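Local coordinates for protein DNA polymerase III, beta subunit (Eubacterium rectale, PDB 3T0P) that probably tethers DNA polymerases and other proteins to DNA as a ring-shaped head-to-tail dimer, a sliding clamp that keeps replication processive, at residues P120-N125 and N221-F226; E126-S131 and I217-N222. All blocks are in the same frame, centred on the assembly; numbering follows the deposited sequence. Where two conformers were deposited one is given.

Contact 1. Residues P120-N125 and N221-F226; sequences PYVERN and NNHIVF
Val122 packs against His223 and Val225 where the irregular connection between strands 104-109 and 127-131 of this beta sliding clamp runs over one face of the central-domain part of an antiparallel sheet that continues into the N-terminal domain. Residues 120-125 have no regular secondary structure, while 223-226 belong to the strand 223-228; the nearest CA atoms, of Val122 and His223, are 7.2 Å apart, and each touching pair makes its closest approach between side chains.

The tight part is apolar. Both methyls of Val122 are used: CG1, anti to the backbone N (chi1 -177°), lies 3.9 Å from CG2 of Val225, and CG2 sits over one face of the imidazole, 4.0 Å from CG of His223. The valine side chains lie alongside each other, pointing oppositely, and Val234 and Thr220 from the flanking strands also touch Val122. Both valines are buried, and together they supply about half of the 234 Å² buried between the segments.

At its two ends the contact loosens toward solvent. Exposed Pro120 reaches His223 through a single approach, CG to the ring's CE1 at 4.0 Å. At the other end lies exposed Arg124, whose part is less certain: in the conformer described, one of two, its guanidinium meets Val225 CG1 obliquely and NH2 forms a salt bridge with Glu227. The firmer hold remains at the centre, where the same Val122 CG1 that meets Val225 also lies 3.9 Å from CB of His223.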
loop_
_atom_site.group_PDB
_atom_site.type_symbol
_atom_site.label_atom_id
_atom_site.label_comp_id
_atom_site.label_asym_id
_atom_site.label_seq_id
_atom_site.Cartn_x
_atom_site.Cartn_y
_atom_site.Cartn_z
ATOM N N PRO B 120 -28.362 -4.189 -20.303
ATOM C CA PRO B 120 -29.604 -3.916 -21.044
ATOM C C PRO B 120 -29.519 -2.651 -21.890
ATOM O O PRO B 120 -28.695 -1.767 -21.618
ATOM C CB PRO B 120 -30.640 -3.740 -19.932
ATOM C CG PRO B 120 -29.846 -3.286 -18.752
ATOM C CD PRO B 120 -28.567 -4.045 -18.847
ATOM N N TYR B 121 -30.374 -2.569 -22.914
ATOM C CA TYR B 121 -30.509 -1.367 -23.710
ATOM C C TYR B 121 -31.186 -0.313 -22.824
ATOM O O TYR B 121 -32.142 -0.628 -22.099
ATOM C CB TYR B 121 -31.342 -1.637 -24.981
ATOM C CG TYR B 121 -31.855 -0.375 -25.642
ATOM C CD1 TYR B 121 -31.037 0.382 -26.477
ATOM C CD2 TYR B 121 -33.139 0.095 -25.383
ATOM C CE1 TYR B 121 -31.492 1.566 -27.056
ATOM C CE2 TYR B 121 -33.607 1.276 -25.961
ATOM C CZ TYR B 121 -32.784 2.001 -26.809
ATOM O OH TYR B 121 -33.241 3.165 -27.382
ATOM N N VAL B 122 -30.665 0.918 -22.848
ATOM C CA VAL B 122 -31.215 2.024 -22.060
ATOM C C VAL B 122 -31.460 3.161 -23.034
ATOM O O VAL B 122 -30.520 3.596 -23.716
ATOM C CB VAL B 122 -30.326 2.461 -20.852
ATOM C CG1 VAL B 122 -31.001 3.565 -20.041
ATOM C CG2 VAL B 122 -29.980 1.283 -19.950
ATOM N N GLU B 123 -32.713 3.625 -23.117
ATOM C CA GLU B 123 -33.055 4.721 -24.014
ATOM C C GLU B 123 -32.360 6.003 -23.558
ATOM O O GLU B 123 -32.389 6.344 -22.379
ATOM C CB GLU B 123 -34.569 4.924 -24.146
ATOM C CG GLU B 123 -34.908 5.682 -25.421
ATOM C CD GLU B 123 -36.376 5.787 -25.785
ATOM O OE1 GLU B 123 -36.914 4.811 -26.359
ATOM O OE2 GLU B 123 -36.964 6.872 -25.573
ATOM N N ARG B 124 -31.683 6.674 -24.495
ATOM C CA ARG B 124 -30.950 7.901 -24.226
ATOM C C ARG B 124 -31.817 9.097 -24.553
ATOM O O ARG B 124 -32.027 9.424 -25.725
ATOM C CB ARG B 124 -29.637 7.933 -25.015
ATOM C CG ARG B 124 -28.523 7.153 -24.345
ATOM C CD ARG B 124 -27.551 6.598 -25.368
ATOM N NE ARG B 124 -26.348 6.027 -24.756
ATOM C CZ ARG B 124 -26.282 4.829 -24.178
ATOM N NH1 ARG B 124 -27.368 4.071 -24.076
ATOM N NH2 ARG B 124 -25.136 4.388 -23.681
ATOM N N ASN B 125 -32.351 9.730 -23.508
ATOM C CA ASN B 125 -33.179 10.901 -23.661
ATOM C C ASN B 125 -32.284 12.109 -23.453
ATOM O O ASN B 125 -31.310 12.298 -24.200
ATOM C CB ASN B 125 -34.382 10.848 -22.699
ATOM C CG ASN B 125 -35.247 9.618 -22.891
ATOM O OD1 ASN B 125 -35.552 9.202 -24.025
ATOM N ND2 ASN B 125 -35.634 8.995 -21.780
ATOM N N ASN B 221 -35.236 6.355 -16.127
ATOM C CA ASN B 221 -36.209 5.769 -15.196
ATOM C C ASN B 221 -35.613 4.876 -14.106
ATOM O O ASN B 221 -35.703 5.197 -12.927
ATOM C CB ASN B 221 -37.280 4.962 -15.976
ATOM C CG ASN B 221 -37.839 5.650 -17.211
ATOM O OD1 ASN B 221 -38.380 6.766 -17.149
ATOM N ND2 ASN B 221 -37.719 4.991 -18.363
ATOM N N ASN B 222 -35.114 3.718 -14.501
ATOM C CA ASN B 222 -34.598 2.678 -13.627
ATOM C C ASN B 222 -33.094 2.559 -13.747
ATOM O O ASN B 222 -32.495 1.738 -13.048
ATOM C CB ASN B 222 -35.248 1.334 -14.019
ATOM C CG ASN B 222 -36.669 1.449 -14.520
ATOM O OD1 ASN B 222 -36.938 1.331 -15.726
ATOM N ND2 ASN B 222 -37.599 1.728 -13.613
ATOM N N HIS B 223 -32.487 3.349 -14.666
ATOM C CA HIS B 223 -31.063 3.293 -14.967
ATOM C C HIS B 223 -30.386 4.656 -15.087
ATOM O O HIS B 223 -31.015 5.666 -15.406
ATOM C CB HIS B 223 -30.848 2.530 -16.280
ATOM C CG HIS B 223 -31.308 1.106 -16.217
ATOM N ND1 HIS B 223 -30.479 0.103 -15.756
ATOM C CD2 HIS B 223 -32.518 0.577 -16.495
ATOM C CE1 HIS B 223 -31.200 -1.006 -15.796
ATOM N NE2 HIS B 223 -32.433 -0.766 -16.232
ATOM N N ILE B 224 -29.083 4.660 -14.804
ATOM C CA ILE B 224 -28.195 5.795 -14.995
ATOM C C ILE B 224 -27.065 5.283 -15.894
ATOM O O ILE B 224 -26.590 4.168 -15.699
ATOM C CB ILE B 224 -27.702 6.470 -13.698
ATOM C CG1 ILE B 224 -26.895 7.760 -14.024
ATOM C CG2 ILE B 224 -26.921 5.493 -12.779
ATOM C CD1 ILE B 224 -26.781 8.778 -12.820
ATOM N N VAL B 225 -26.691 6.072 -16.903
ATOM C CA VAL B 225 -25.633 5.765 -17.868
ATOM C C VAL B 225 -24.606 6.901 -17.835
ATOM O O VAL B 225 -24.972 8.070 -17.861
ATOM C CB VAL B 225 -26.216 5.538 -19.299
ATOM C CG1 VAL B 225 -25.115 5.262 -20.328
ATOM C CG2 VAL B 225 -27.273 4.427 -19.305
ATOM N N PHE B 226 -23.327 6.540 -17.730
ATOM C CA PHE B 226 -22.181 7.435 -17.772
ATOM C C PHE B 226 -21.358 7.086 -18.986
ATOM O O PHE B 226 -20.992 5.929 -19.132
ATOM C CB PHE B 226 -21.299 7.283 -16.513
ATOM C CG PHE B 226 -21.978 7.536 -15.201
ATOM C CD1 PHE B 226 -22.655 6.514 -14.539
ATOM C CD2 PHE B 226 -21.889 8.778 -14.584
ATOM C CE1 PHE B 226 -23.271 6.749 -13.312
ATOM C CE2 PHE B 226 -22.497 9.004 -13.359
ATOM C CZ PHE B 226 -23.193 7.990 -12.737
#

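Contact 2. Residues E126-S131 and I217-N222; sequences ESIVLS and IYITNN
Ile128 and Ile217 form an antiparallel hydrogen-bonded pair at one edge of the sheet shared by the N-terminal and central domains, joining strand 127-131, outermost within this chain, to strand 214-220. The short segments 127-131 and 217-220 approach to 4.9 Å between axes, with their directions 146° apart, the twist expected of neighbouring antiparallel strands.

The backbone bonds are reciprocal: Ile128 N to Ile217 O is 2.9 Å and Ile217 N to Ile128 O is 2.8 Å. The same Ile217 carbonyl also receives a CA-H...O contact from Ser127. Leu130 continues the pairing with Val215.

Apolar contacts gather on the face bearing Ile128 and Ile217. Ile217 CD1 meets Leu130 CD1 at 3.8 Å, the two side chains meeting at a slant, while CD1 of Ile128 approaches Ile219 more loosely. Ile224 and Phe226 of the next strand pack on Ile217 and extend this buried layer.

On the other face the aromatic contact is made by Tyr218. With CG anti to the carbonyl carbon (chi1 -62°), its ring leans toward the neighbouring strand, and CE1 comes within 3.5 Å of Ser127 CB; Arg124 packs on the ring as well. A leucine in place of Tyr218 lacks the outer ring atoms, which would probably leave a gap beside Ser127 CB and the Arg124 chain less covered.

Polar links gather around Glu126. Its carboxylate turns to Asp189 N and Lys191, whereas its carbonyl accepts a water's hydrogen. That water lies at the edge of the Tyr218 ring, in its plane, and donates to both Glu126 O at 3.0 Å and Thr220 OG1 at 2.9 Å.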
loop_
_atom_site.group_PDB
_atom_site.type_symbol
_atom_site.label_atom_id
_atom_site.label_comp_id
_atom_site.label_asym_id
_atom_site.label_seq_id
_atom_site.Cartn_x
_atom_site.Cartn_y
_atom_site.Cartn_z
ATOM N N GLU B 126 -32.621 12.921 -22.461
ATOM C CA GLU B 126 -31.906 14.119 -22.079
ATOM C C GLU B 126 -30.538 13.724 -21.503
ATOM O O GLU B 126 -30.448 12.776 -20.724
ATOM C CB GLU B 126 -32.753 14.896 -21.064
ATOM C CG GLU B 126 -32.234 16.281 -20.734
ATOM C CD GLU B 126 -33.123 17.102 -19.813
ATOM O OE1 GLU B 126 -33.557 16.572 -18.764
ATOM O OE2 GLU B 126 -33.378 18.283 -20.140
ATOM N N SER B 127 -29.488 14.412 -21.949
ATOM C CA SER B 127 -28.093 14.211 -21.542
ATOM C C SER B 127 -27.633 15.324 -20.629
ATOM O O SER B 127 -27.993 16.479 -20.840
ATOM C CB SER B 127 -27.191 14.177 -22.766
ATOM O OG SER B 127 -27.416 15.351 -23.526
ATOM N N ILE B 128 -26.837 14.985 -19.633
ATOM C CA ILE B 128 -26.251 15.921 -18.685
ATOM C C ILE B 128 -24.728 15.843 -18.874
ATOM O O ILE B 128 -24.167 14.756 -18.832
ATOM C CB ILE B 128 -26.708 15.576 -17.235
ATOM C CG1 ILE B 128 -28.222 15.821 -17.050
ATOM C CG2 ILE B 128 -25.921 16.348 -16.182
ATOM C CD1 ILE B 128 -29.154 14.529 -17.176
ATOM N N VAL B 129 -24.059 16.979 -19.062
ATOM C CA VAL B 129 -22.611 16.985 -19.199
ATOM C C VAL B 129 -21.928 17.592 -17.941
ATOM O O VAL B 129 -22.215 18.711 -17.555
ATOM C CB VAL B 129 -22.153 17.724 -20.477
ATOM C CG1 VAL B 129 -20.631 17.712 -20.585
ATOM C CG2 VAL B 129 -22.779 17.115 -21.717
ATOM N N LEU B 130 -20.975 16.867 -17.388
ATOM C CA LEU B 130 -20.109 17.303 -16.286
ATOM C C LEU B 130 -18.679 17.005 -16.679
ATOM O O LEU B 130 -18.441 16.014 -17.392
ATOM C CB LEU B 130 -20.440 16.556 -14.961
ATOM C CG LEU B 130 -21.828 16.699 -14.382
ATOM C CD1 LEU B 130 -22.022 15.741 -13.235
ATOM C CD2 LEU B 130 -22.103 18.112 -13.929
ATOM N N SER B 131 -17.710 17.791 -16.186
ATOM C CA SER B 131 -16.314 17.416 -16.443
ATOM C C SER B 131 -16.017 16.185 -15.612
ATOM O O SER B 131 -16.721 15.920 -14.631
ATOM C CB SER B 131 -15.335 18.554 -16.129
ATOM O OG SER B 131 -15.232 18.884 -14.752
ATOM N N ILE B 217 -24.028 11.992 -19.096
ATOM C CA ILE B 217 -24.853 11.186 -18.195
ATOM C C ILE B 217 -26.304 11.119 -18.712
ATOM O O ILE B 217 -26.856 12.139 -19.106
ATOM C CB ILE B 217 -24.771 11.764 -16.741
ATOM C CG1 ILE B 217 -23.310 11.715 -16.209
ATOM C CG2 ILE B 217 -25.714 11.019 -15.759
ATOM C CD1 ILE B 217 -23.048 12.560 -14.936
ATOM N N TYR B 218 -26.914 9.925 -18.682
ATOM C CA TYR B 218 -28.329 9.733 -19.037
ATOM C C TYR B 218 -29.032 9.094 -17.878
ATOM O O TYR B 218 -28.525 8.115 -17.334
ATOM C CB TYR B 218 -28.501 8.848 -20.289
ATOM C CG TYR B 218 -27.888 9.410 -21.542
ATOM C CD1 TYR B 218 -28.590 10.305 -22.344
ATOM C CD2 TYR B 218 -26.596 9.065 -21.923
ATOM C CE1 TYR B 218 -28.023 10.833 -23.501
ATOM C CE2 TYR B 218 -26.022 9.583 -23.079
ATOM C CZ TYR B 218 -26.744 10.456 -23.871
ATOM O OH TYR B 218 -26.188 10.957 -25.019
ATOM N N ILE B 219 -30.185 9.644 -17.488
ATOM C CA ILE B 219 -31.000 9.129 -16.398
ATOM C C ILE B 219 -32.336 8.723 -17.013
ATOM O O ILE B 219 -33.129 9.579 -17.389
ATOM C CB ILE B 219 -31.106 10.160 -15.238
ATOM C CG1 ILE B 219 -29.708 10.434 -14.622
ATOM C CG2 ILE B 219 -32.030 9.627 -14.182
ATOM C CD1 ILE B 219 -29.574 11.689 -13.766
ATOM N N THR B 220 -32.509 7.413 -17.235
ATOM C CA THR B 220 -33.691 6.862 -17.880
ATOM C C THR B 220 -34.327 5.820 -16.989
ATOM O O THR B 220 -33.998 4.623 -17.053
ATOM C CB THR B 220 -33.387 6.342 -19.298
ATOM O OG1 THR B 220 -32.849 7.421 -20.069
ATOM C CG2 THR B 220 -34.650 5.807 -20.035
ATOM N N ASN B 221 -35.236 6.355 -16.127
ATOM C CA ASN B 221 -36.209 5.769 -15.196
ATOM C C ASN B 221 -35.613 4.876 -14.106
ATOM O O ASN B 221 -35.703 5.197 -12.927
ATOM C CB ASN B 221 -37.280 4.962 -15.976
ATOM C CG ASN B 221 -37.839 5.650 -17.211
ATOM O OD1 ASN B 221 -38.380 6.766 -17.149
ATOM N ND2 ASN B 221 -37.719 4.991 -18.363
ATOM N N ASN B 222 -35.114 3.718 -14.501
ATOM C CA ASN B 222 -34.598 2.678 -13.627
ATOM C C ASN B 222 -33.094 2.559 -13.747
ATOM O O ASN B 222 -32.495 1.738 -13.048
ATOM C CB ASN B 222 -35.248 1.334 -14.019
ATOM C CG ASN B 222 -36.669 1.449 -14.520
ATOM O OD1 ASN B 222 -36.938 1.331 -15.726
ATOM N ND2 ASN B 222 -37.599 1.728 -13.613
HETATM O O HOH W 1 -31.965 10.142 -20.503
#

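Overall arrangement
From the N terminus, after strand 104-109, the chain runs through 120-125, an irregular connection, into strand 127-131. Some 85 residues later the chain returns through 217-222 and then 221-226, overlapping at Asn221 and Asn222. The loop closed by contact 2 is therefore nested inside the one closed by contact 1. Their centres lie 8 Å apart, with Tyr218 and Val225 joining strands 214-220 and 223-228 by a backbone bond. Thr220 OG1, 2.6 Å from Glu123 O, probably bonds to the connection. Together the contacts tie this connection and the edge strand to the same antiparallel sheet, which continues into the N-terminal domain.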